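Local atomic coordinates of UPF0131 protein ykqA (Bacillus subtilis, PDB entry 2QIK), a protein that probably acts as a gamma-glutamylcyclotransferase, an acyltransferase that would release 5-oxoproline from gamma-glutamyl compounds, although its true substrate is not established. Residues Y163-T168 with E265-H270; S175-L180 with Q245-E250; C26-A31 with G58-A63. All blocks are in the same frame, centred on the assembly; numbering follows the deposited sequence.

Contact 1: residues Y163-T168 with E265-H270; sequences YTTRFT and EKLKRH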
loop_
_atom_site.group_PDB
_atom_site.type_symbol
_atom_site.label_atom_id
_atom_site.label_comp_id
_atom_site.label_asym_id
_atom_site.label_seq_id
_atom_site.Cartn_x
_atom_site.Cartn_y
_atom_site.Cartn_z
ATOM N N TYR A 163 2.703 9.795 4.675
ATOM C CA TYR A 163 3.383 9.431 3.421
ATOM C C TYR A 163 3.803 10.668 2.674
ATOM O O TYR A 163 3.108 11.693 2.757
ATOM C CB TYR A 163 2.432 8.637 2.528
ATOM C CG TYR A 163 1.997 7.292 3.071
ATOM C CD1 TYR A 163 1.034 7.182 4.062
ATOM C CD2 TYR A 163 2.467 6.139 2.534
ATOM C CE1 TYR A 163 0.611 5.988 4.537
ATOM C CE2 TYR A 163 2.033 4.905 2.951
ATOM C CZ TYR A 163 1.152 4.805 3.961
ATOM O OH TYR A 163 0.704 3.580 4.426
ATOM N N THR A 164 4.871 10.568 1.927
ATOM C CA THR A 164 5.327 11.545 0.949
ATOM C C THR A 164 5.370 10.979 -0.412
ATOM O O THR A 164 5.807 9.871 -0.623
ATOM C CB THR A 164 6.751 12.017 1.301
ATOM O OG1 THR A 164 6.797 12.463 2.672
ATOM C CG2 THR A 164 7.194 13.171 0.414
ATOM N N THR A 165 4.909 11.764 -1.383
ATOM C CA THR A 165 5.032 11.359 -2.794
ATOM C C THR A 165 6.482 11.568 -3.242
ATOM O O THR A 165 7.043 12.664 -3.150
ATOM C CB THR A 165 4.065 12.129 -3.687
ATOM O OG1 THR A 165 2.730 11.876 -3.282
ATOM C CG2 THR A 165 4.183 11.729 -5.143
ATOM N N ARG A 166 7.096 10.475 -3.683
ATOM C CA ARG A 166 8.506 10.475 -4.048
ATOM C C ARG A 166 8.735 9.659 -5.292
ATOM O O ARG A 166 7.929 8.818 -5.635
ATOM C CB ARG A 166 9.307 9.885 -2.901
ATOM C CG ARG A 166 9.313 10.697 -1.671
ATOM C CD ARG A 166 10.404 10.285 -0.723
ATOM N NE ARG A 166 10.337 10.997 0.552
ATOM C CZ ARG A 166 10.847 12.228 0.724
ATOM N NH1 ARG A 166 11.514 12.830 -0.243
ATOM N NH2 ARG A 166 10.714 12.818 1.873
ATOM N N PHE A 167 9.828 9.905 -5.994
ATOM C CA PHE A 167 10.058 9.383 -7.332
ATOM C C PHE A 167 11.134 8.296 -7.251
ATOM O O PHE A 167 12.296 8.545 -7.551
ATOM C CB PHE A 167 10.384 10.541 -8.271
ATOM C CG PHE A 167 9.193 11.399 -8.426
ATOM C CD1 PHE A 167 8.806 12.314 -7.468
ATOM C CD2 PHE A 167 8.356 11.158 -9.482
ATOM C CE1 PHE A 167 7.575 12.958 -7.582
ATOM C CE2 PHE A 167 7.183 11.829 -9.631
ATOM C CZ PHE A 167 6.765 12.681 -8.671
ATOM N N THR A 168 10.712 7.112 -6.781
ATOM C CA THR A 168 11.623 6.070 -6.373
ATOM C C THR A 168 11.710 4.895 -7.352
ATOM O O THR A 168 12.541 4.007 -7.128
ATOM C CB THR A 168 11.191 5.512 -5.034
ATOM O OG1 THR A 168 9.961 4.839 -5.225
ATOM C CG2 THR A 168 11.008 6.546 -3.951
ATOM N N GLU A 265 1.952 23.122 -5.842
ATOM C CA GLU A 265 3.179 23.884 -5.978
ATOM C C GLU A 265 4.380 23.197 -5.370
ATOM O O GLU A 265 5.484 23.188 -5.942
ATOM C CB GLU A 265 3.006 25.239 -5.281
ATOM C CG GLU A 265 4.306 25.975 -5.262
ATOM C CD GLU A 265 4.203 27.297 -4.533
ATOM O OE1 GLU A 265 4.931 28.202 -5.021
ATOM O OE2 GLU A 265 3.463 27.489 -3.557
ATOM N N LYS A 266 4.206 22.634 -4.174
ATOM C CA LYS A 266 5.234 21.839 -3.541
ATOM C C LYS A 266 5.679 20.653 -4.369
ATOM O O LYS A 266 6.863 20.368 -4.444
ATOM C CB LYS A 266 4.738 21.369 -2.201
ATOM C CG LYS A 266 4.948 22.315 -1.116
ATOM C CD LYS A 266 4.822 21.511 0.252
ATOM C CE LYS A 266 4.868 22.476 1.383
ATOM N NZ LYS A 266 5.071 21.787 2.782
ATOM N N LEU A 267 4.718 19.938 -4.940
ATOM C CA LEU A 267 5.000 18.746 -5.722
ATOM C C LEU A 267 5.802 19.114 -6.989
ATOM O O LEU A 267 6.765 18.461 -7.317
ATOM C CB LEU A 267 3.694 17.998 -6.053
ATOM C CG LEU A 267 3.868 16.693 -6.898
ATOM C CD1 LEU A 267 4.697 15.610 -6.250
ATOM C CD2 LEU A 267 2.521 16.157 -7.204
ATOM N N LYS A 268 5.365 20.178 -7.676
ATOM C CA LYS A 268 6.078 20.675 -8.822
ATOM C C LYS A 268 7.501 21.056 -8.415
ATOM O O LYS A 268 8.444 20.718 -9.114
ATOM C CB LYS A 268 5.363 21.861 -9.477
ATOM C CG LYS A 268 4.168 21.454 -10.267
ATOM C CD LYS A 268 3.381 22.693 -10.822
ATOM C CE LYS A 268 2.160 22.333 -11.707
ATOM N NZ LYS A 268 1.364 23.528 -12.152
ATOM N N ARG A 269 7.669 21.803 -7.318
ATOM C CA ARG A 269 8.993 22.210 -6.958
ATOM C C ARG A 269 9.882 20.974 -6.652
ATOM O O ARG A 269 11.071 20.901 -6.994
ATOM C CB ARG A 269 8.970 23.113 -5.691
ATOM C CG ARG A 269 8.532 24.654 -5.753
ATOM C CD ARG A 269 8.577 25.609 -4.311
ATOM N NE ARG A 269 9.668 26.501 -4.544
ATOM C CZ ARG A 269 10.944 26.143 -4.785
ATOM N NH1 ARG A 269 11.878 27.093 -5.000
ATOM N NH2 ARG A 269 11.320 24.864 -4.782
ATOM N N HIS A 270 9.281 19.946 -6.004
ATOM C CA HIS A 270 10.023 18.740 -5.717
ATOM C C HIS A 270 10.464 18.058 -6.987
ATOM O O HIS A 270 11.636 17.674 -7.088
ATOM C CB HIS A 270 9.182 17.799 -4.850
ATOM C CG HIS A 270 9.875 16.550 -4.475
ATOM N ND1 HIS A 270 10.934 16.543 -3.585
ATOM C CD2 HIS A 270 9.672 15.281 -4.865
ATOM C CE1 HIS A 270 11.377 15.309 -3.482
ATOM N NE2 HIS A 270 10.625 14.512 -4.241
#

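Contact 2: residues S175-L180 with Q245-E250; sequences SRADML and QHYQIE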
loop_
_atom_site.group_PDB
_atom_site.type_symbol
_atom_site.label_atom_id
_atom_site.label_comp_id
_atom_site.label_asym_id
_atom_site.label_seq_id
_atom_site.Cartn_x
_atom_site.Cartn_y
_atom_site.Cartn_z
ATOM N N SER A 175 12.478 8.723 -13.400
ATOM C CA SER A 175 11.743 8.060 -12.343
ATOM C C SER A 175 10.227 7.989 -12.596
ATOM O O SER A 175 9.682 8.642 -13.520
ATOM C CB SER A 175 11.903 8.886 -11.099
ATOM O OG SER A 175 11.327 10.140 -11.298
ATOM N N ARG A 176 9.555 7.112 -11.856
ATOM C CA ARG A 176 8.102 7.176 -11.677
ATOM C C ARG A 176 7.789 7.344 -10.195
ATOM O O ARG A 176 8.627 7.097 -9.328
ATOM C CB ARG A 176 7.404 5.947 -12.261
ATOM C CG ARG A 176 7.774 5.699 -13.745
ATOM C CD ARG A 176 7.257 6.706 -14.651
ATOM N NE ARG A 176 7.445 6.381 -16.039
ATOM C CZ ARG A 176 8.549 6.558 -16.721
ATOM N NH1 ARG A 176 9.634 6.999 -16.170
ATOM N NH2 ARG A 176 8.593 6.213 -18.014
ATOM N N ALA A 177 6.571 7.746 -9.916
ATOM C CA ALA A 177 6.102 8.094 -8.604
ATOM C C ALA A 177 5.849 6.902 -7.686
ATOM O O ALA A 177 5.625 5.795 -8.121
ATOM C CB ALA A 177 4.888 8.942 -8.677
ATOM N N ASP A 178 5.791 7.221 -6.430
ATOM C CA ASP A 178 5.663 6.300 -5.308
ATOM C C ASP A 178 5.156 7.102 -4.128
ATOM O O ASP A 178 5.183 8.330 -4.170
ATOM C CB ASP A 178 7.013 5.676 -4.942
ATOM C CG ASP A 178 6.959 4.549 -3.949
ATOM O OD1 ASP A 178 5.901 3.846 -3.831
ATOM O OD2 ASP A 178 8.038 4.245 -3.370
HETATM N N MSE A 179 4.706 6.431 -3.102
HETATM C CA MSE A 179 4.547 7.066 -1.796
HETATM C C MSE A 179 5.355 6.330 -0.756
HETATM O O MSE A 179 5.278 5.118 -0.650
HETATM C CB MSE A 179 3.101 7.107 -1.328
HETATM C CG MSE A 179 2.190 7.905 -2.294
HETATM SE SE MSE A 179 0.493 8.197 -1.517
HETATM C CE MSE A 179 -0.057 6.392 -1.401
ATOM N N LEU A 180 6.196 7.062 -0.058
ATOM C CA LEU A 180 7.056 6.498 0.983
ATOM C C LEU A 180 6.450 6.771 2.322
ATOM O O LEU A 180 6.063 7.912 2.605
ATOM C CB LEU A 180 8.417 7.117 0.936
ATOM C CG LEU A 180 9.559 6.434 1.696
ATOM C CD1 LEU A 180 9.852 5.092 1.084
ATOM C CD2 LEU A 180 10.819 7.298 1.695
ATOM N N GLN A 245 9.733 14.210 -18.840
ATOM C CA GLN A 245 8.865 15.342 -19.015
ATOM C C GLN A 245 7.427 15.009 -19.326
ATOM O O GLN A 245 6.546 15.620 -18.827
ATOM C CB GLN A 245 9.422 16.220 -20.186
ATOM C CG GLN A 245 8.726 17.503 -20.653
ATOM C CD GLN A 245 9.650 18.331 -21.580
ATOM O OE1 GLN A 245 9.190 18.896 -22.582
ATOM N NE2 GLN A 245 10.973 18.396 -21.237
ATOM N N HIS A 246 7.207 14.065 -20.200
ATOM C CA HIS A 246 5.883 13.676 -20.662
ATOM C C HIS A 246 5.054 13.229 -19.441
ATOM O O HIS A 246 3.914 13.761 -19.190
ATOM C CB HIS A 246 6.135 12.571 -21.755
ATOM C CG HIS A 246 6.400 11.173 -21.206
ATOM N ND1 HIS A 246 7.559 10.818 -20.546
ATOM C CD2 HIS A 246 5.611 10.061 -21.157
ATOM C CE1 HIS A 246 7.497 9.563 -20.152
ATOM N NE2 HIS A 246 6.327 9.076 -20.505
ATOM N N TYR A 247 5.649 12.325 -18.652
ATOM C CA TYR A 247 5.066 11.791 -17.383
ATOM C C TYR A 247 4.852 12.905 -16.353
ATOM O O TYR A 247 3.813 12.978 -15.768
ATOM C CB TYR A 247 5.977 10.718 -16.849
ATOM C CG TYR A 247 5.569 10.093 -15.534
ATOM C CD1 TYR A 247 4.506 9.205 -15.444
ATOM C CD2 TYR A 247 6.258 10.406 -14.391
ATOM C CE1 TYR A 247 4.156 8.654 -14.202
ATOM C CE2 TYR A 247 5.938 9.891 -13.188
ATOM C CZ TYR A 247 4.875 9.021 -13.088
ATOM O OH TYR A 247 4.597 8.525 -11.862
ATOM N N GLN A 248 5.845 13.797 -16.176
ATOM C CA GLN A 248 5.667 14.883 -15.256
ATOM C C GLN A 248 4.499 15.768 -15.640
ATOM O O GLN A 248 3.707 16.225 -14.796
ATOM C CB GLN A 248 6.923 15.734 -15.167
ATOM C CG GLN A 248 6.735 16.954 -14.311
ATOM C CD GLN A 248 8.007 17.723 -13.896
ATOM O OE1 GLN A 248 7.923 18.914 -13.413
ATOM N NE2 GLN A 248 9.113 17.081 -14.019
ATOM N N ILE A 249 4.333 15.977 -16.948
ATOM C CA ILE A 249 3.187 16.786 -17.350
ATOM C C ILE A 249 1.859 16.153 -16.981
ATOM O O ILE A 249 0.919 16.844 -16.630
ATOM C CB ILE A 249 3.291 17.123 -18.852
ATOM C CG1 ILE A 249 4.498 18.026 -19.167
ATOM C CG2 ILE A 249 2.007 17.833 -19.346
ATOM C CD1 ILE A 249 4.878 18.068 -20.673
ATOM N N GLU A 250 1.743 14.828 -17.078
ATOM C CA GLU A 250 0.500 14.132 -16.655
ATOM C C GLU A 250 0.210 14.404 -15.197
ATOM O O GLU A 250 -0.908 14.748 -14.827
ATOM C CB GLU A 250 0.624 12.649 -16.912
ATOM C CG GLU A 250 0.683 12.297 -18.369
ATOM C CD GLU A 250 1.036 10.848 -18.612
ATOM O OE1 GLU A 250 2.094 10.644 -19.244
ATOM O OE2 GLU A 250 0.279 9.909 -18.320
HETATM O O HOH W 1 5.665 6.352 -19.297
#

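Contact 3: residues C26-A31 with G58-A63; sequences CINEQA and GEVYEA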
loop_
_atom_site.group_PDB
_atom_site.type_symbol
_atom_site.label_atom_id
_atom_site.label_comp_id
_atom_site.label_asym_id
_atom_site.label_seq_id
_atom_site.Cartn_x
_atom_site.Cartn_y
_atom_site.Cartn_z
ATOM N N CYS A 26 0.312 1.813 15.605
ATOM C CA CYS A 26 0.752 1.281 14.315
ATOM C C CYS A 26 2.058 1.999 13.959
ATOM O O CYS A 26 2.071 3.238 13.793
ATOM C CB CYS A 26 -0.296 1.484 13.234
ATOM S SG CYS A 26 0.230 0.813 11.666
ATOM N N ILE A 27 3.145 1.239 13.928
ATOM C CA ILE A 27 4.436 1.775 13.586
ATOM C C ILE A 27 4.647 1.821 12.034
ATOM O O ILE A 27 5.247 2.749 11.518
ATOM C CB ILE A 27 5.523 0.959 14.297
ATOM C CG1 ILE A 27 5.268 0.814 15.808
ATOM C CG2 ILE A 27 6.910 1.605 14.028
ATOM C CD1 ILE A 27 5.107 2.198 16.485
ATOM N N ASN A 28 4.183 0.784 11.351
ATOM C CA ASN A 28 4.251 0.742 9.903
ATOM C C ASN A 28 3.018 0.114 9.335
ATOM O O ASN A 28 2.686 -1.022 9.610
ATOM C CB ASN A 28 5.449 -0.071 9.437
ATOM C CG ASN A 28 6.772 0.508 9.851
ATOM O OD1 ASN A 28 7.336 1.384 9.132
ATOM N ND2 ASN A 28 7.255 0.083 10.939
ATOM N N GLU A 29 2.368 0.859 8.448
ATOM C CA GLU A 29 1.275 0.344 7.663
ATOM C C GLU A 29 1.734 -0.506 6.492
ATOM O O GLU A 29 0.966 -1.364 6.004
ATOM C CB GLU A 29 0.413 1.521 7.065
ATOM C CG GLU A 29 -0.183 2.415 8.126
ATOM C CD GLU A 29 -0.855 3.661 7.572
ATOM O OE1 GLU A 29 -1.226 4.508 8.355
ATOM O OE2 GLU A 29 -1.093 3.751 6.360
ATOM N N GLN A 30 2.952 -0.271 6.050
ATOM C CA GLN A 30 3.480 -0.950 4.870
ATOM C C GLN A 30 4.705 -1.740 5.340
ATOM O O GLN A 30 5.689 -1.194 5.839
ATOM C CB GLN A 30 3.887 0.015 3.776
ATOM C CG GLN A 30 2.742 0.981 3.365
ATOM C CD GLN A 30 1.463 0.304 2.957
ATOM O OE1 GLN A 30 1.450 -0.836 2.500
ATOM N NE2 GLN A 30 0.334 1.059 3.088
ATOM N N ALA A 31 4.657 -3.053 5.272
ATOM C CA ALA A 31 5.724 -3.889 5.806
ATOM C C ALA A 31 5.658 -5.274 5.165
ATOM O O ALA A 31 4.596 -5.682 4.692
ATOM C CB ALA A 31 5.614 -4.021 7.317
ATOM N N GLY A 58 2.168 -7.096 5.511
ATOM C CA GLY A 58 1.441 -6.881 6.706
ATOM C C GLY A 58 1.758 -5.525 7.313
ATOM O O GLY A 58 2.158 -4.594 6.624
ATOM N N GLU A 59 1.538 -5.420 8.631
ATOM C CA GLU A 59 1.614 -4.166 9.358
ATOM C C GLU A 59 2.369 -4.412 10.654
ATOM O O GLU A 59 2.328 -5.537 11.176
ATOM C CB GLU A 59 0.184 -3.708 9.731
ATOM C CG GLU A 59 -0.724 -3.502 8.528
ATOM C CD GLU A 59 -2.196 -3.484 8.823
ATOM O OE1 GLU A 59 -3.012 -3.771 7.892
ATOM O OE2 GLU A 59 -2.641 -3.265 9.921
ATOM N N VAL A 60 3.087 -3.379 11.140
ATOM C CA VAL A 60 3.837 -3.491 12.394
ATOM C C VAL A 60 3.198 -2.622 13.449
ATOM O O VAL A 60 2.969 -1.438 13.220
ATOM C CB VAL A 60 5.281 -3.108 12.213
ATOM C CG1 VAL A 60 6.067 -3.167 13.521
ATOM C CG2 VAL A 60 5.983 -3.950 11.130
ATOM N N TYR A 61 2.932 -3.216 14.608
ATOM C CA TYR A 61 2.392 -2.540 15.777
ATOM C C TYR A 61 3.333 -2.679 16.956
ATOM O O TYR A 61 4.148 -3.593 17.035
ATOM C CB TYR A 61 1.028 -3.176 16.149
ATOM C CG TYR A 61 -0.051 -2.836 15.186
ATOM C CD1 TYR A 61 -0.201 -3.567 14.022
ATOM C CD2 TYR A 61 -0.922 -1.785 15.374
ATOM C CE1 TYR A 61 -1.109 -3.261 13.076
ATOM C CE2 TYR A 61 -1.853 -1.449 14.434
ATOM C CZ TYR A 61 -1.936 -2.222 13.237
ATOM O OH TYR A 61 -2.870 -1.836 12.276
ATOM N N GLU A 62 3.194 -1.733 17.897
ATOM C CA GLU A 62 3.893 -1.842 19.157
ATOM C C GLU A 62 2.911 -2.385 20.214
ATOM O O GLU A 62 1.968 -1.716 20.582
ATOM C CB GLU A 62 4.349 -0.474 19.570
ATOM C CG GLU A 62 4.951 -0.474 20.892
ATOM C CD GLU A 62 6.353 -0.539 20.934
ATOM O OE1 GLU A 62 6.873 -1.565 20.329
ATOM O OE2 GLU A 62 6.867 0.428 21.673
ATOM N N ALA A 63 3.127 -3.630 20.623
ATOM C CA ALA A 63 2.255 -4.374 21.492
ATOM C C ALA A 63 2.789 -4.469 22.891
ATOM O O ALA A 63 3.926 -4.915 23.100
ATOM C CB ALA A 63 2.027 -5.746 20.951
#

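Contact 1: residues Y163-T168 with E265-H270
L267 and H270 of helix 261-273 pack over T165 and F167 of strand 164-171 in a buried strand-to-helix contact, apolar on one flank and polar on the other. The short axes of the strand and helix segments come within 10.1 Å and run nearly parallel, 21° apart. On the apolar flank, CD1 of L267 ends 4.1 Å from T165 CG2 and also touches the edge of the F167 ring at CE1. L267 gets there with CG anti to its backbone N (chi1 180°), which swings CD1 out to T165 and F167. H270 slides past F167 in the opposite direction, and the two rings meet edge against edge, F167 CD1 lying 4.0 Å from H270 CD2. Strand 164-171 pairs with strand 174-180 as an antiparallel hairpin, and the helix covers it in an alpha+beta arrangement; I251 of helix 245-258 adds to the apolar patch around F167 and L267. On the polar flank the extended R166 side chain crosses that of H270 at about a right angle, planes 77° apart, with NH1 4.1 Å from H270 CE1. E240 joins the two groups: one carboxylate oxygen takes a salt bridge from R166 NH1, the other a hydrogen bond from H270 NE2, so one carboxylate spans both and would probably favour a protonated imidazole. R166 NE makes a further salt bridge to D182.

Contact 2: residues S175-L180 with Q245-E250
S175 meets Y247 of helix 245-258 through its backbone, its carbonyl O lying 3.9 Å from ring atom CD2. The same oxygen accepts a hydrogen bond from R176 NH1, 3.1 Å long, with the donor well above the carbonyl plane and not on a lone pair. R176 provides the main packing: its CD sits over the centre of the Y247 ring, 3.5 Å from the centroid and 5° off the normal, a CH-pi contact. The chain bends at chi2 (-68°), which folds the methylene onto the phenol face; the guanidinium then rises away above the same ring, too far from it for more than a weak cation-pi attraction. D173 holds NH1 in a salt bridge, while NH2 approaches the edge of the H246 imidazole. One water joins these two side chains, accepting from R176 NH2 at 3.2 Å and hydrogen-bonded to H246 NE2. This is strand-on-helix packing, with strand 174-180 of the antiparallel hairpin facing the first turns of helix 245-258. A177 follows, its backbone N donating to Y247 OH over 2.9 Å at 161°, and its CB lies 3.2 Å from the same oxygen. A bound citrate, probably from the crystallisation liquor, lies doubtfully close to that hydroxyl. The A177 bond fixes the position of the hydroxyl, while R176 CD over the face restrains the turn of the ring.

Contact 3: residues C26-A31 with G58-A63
C26-A31 and G58-A63 pair as antiparallel strands interrupted by a classic beta bulge, in which I27 N and N28 N both donate to V60 O, at 2.8 and 3.1 Å. The I27 bond is the more bent (138°), while V60 N returns a straighter one to N28 O, lying in the carbonyl plane. Farther on, G58 N bonds A31 O. C26 meets Y61 on one face of the sheet: a chi1 of -179° puts the sulfur opposite the backbone N and over the phenol ring, 4.4 Å from its centroid, while CB packs 3.5 Å from CE2. The Y61 hydroxyl donates to E59 OE2 at 2.8 Å, tethering the hydroxyl end of the ring the sulfur covers; R12 forms a salt bridge with the other carboxylate oxygen, E59 OE1. On the face carrying N28 and V60, these two lie side by side, pointing the same way, and A31 CB reaches V60 CG2 at 3.8 Å. N28 ND2 is buried there without a polar partner. Strand 55-63 is flanked by strands 3-7 and 25-34 in a five-stranded antiparallel sheet, with strand 79-87 beyond the bulged strand and G58 close to Y8 of the probable substrate site.

How the contacts relate
Contacts 1 and 2 belong to one unit: strands 164-171 and 174-180 are hairpin partners, and the consecutive helices 245-258 and 261-273 cover them, with contact centres about 9 Å apart. A T168-D178 hydrogen bond and F167 against S175 knit them together. Both are buried but have polar, more accessible margins, where arginine and histidine meet through a glutamate in contact 1 and a water in contact 2. Contact 3, on the opposite side of the chain's centre from contact 2, is also largely buried, but its strands are joined mainly by backbone bonds. Y163, at the start of contact 1, hydrogen-bonds E29 and Q30 of contact 3, joining the start of strand 164-171 to the bulged strand 25-34.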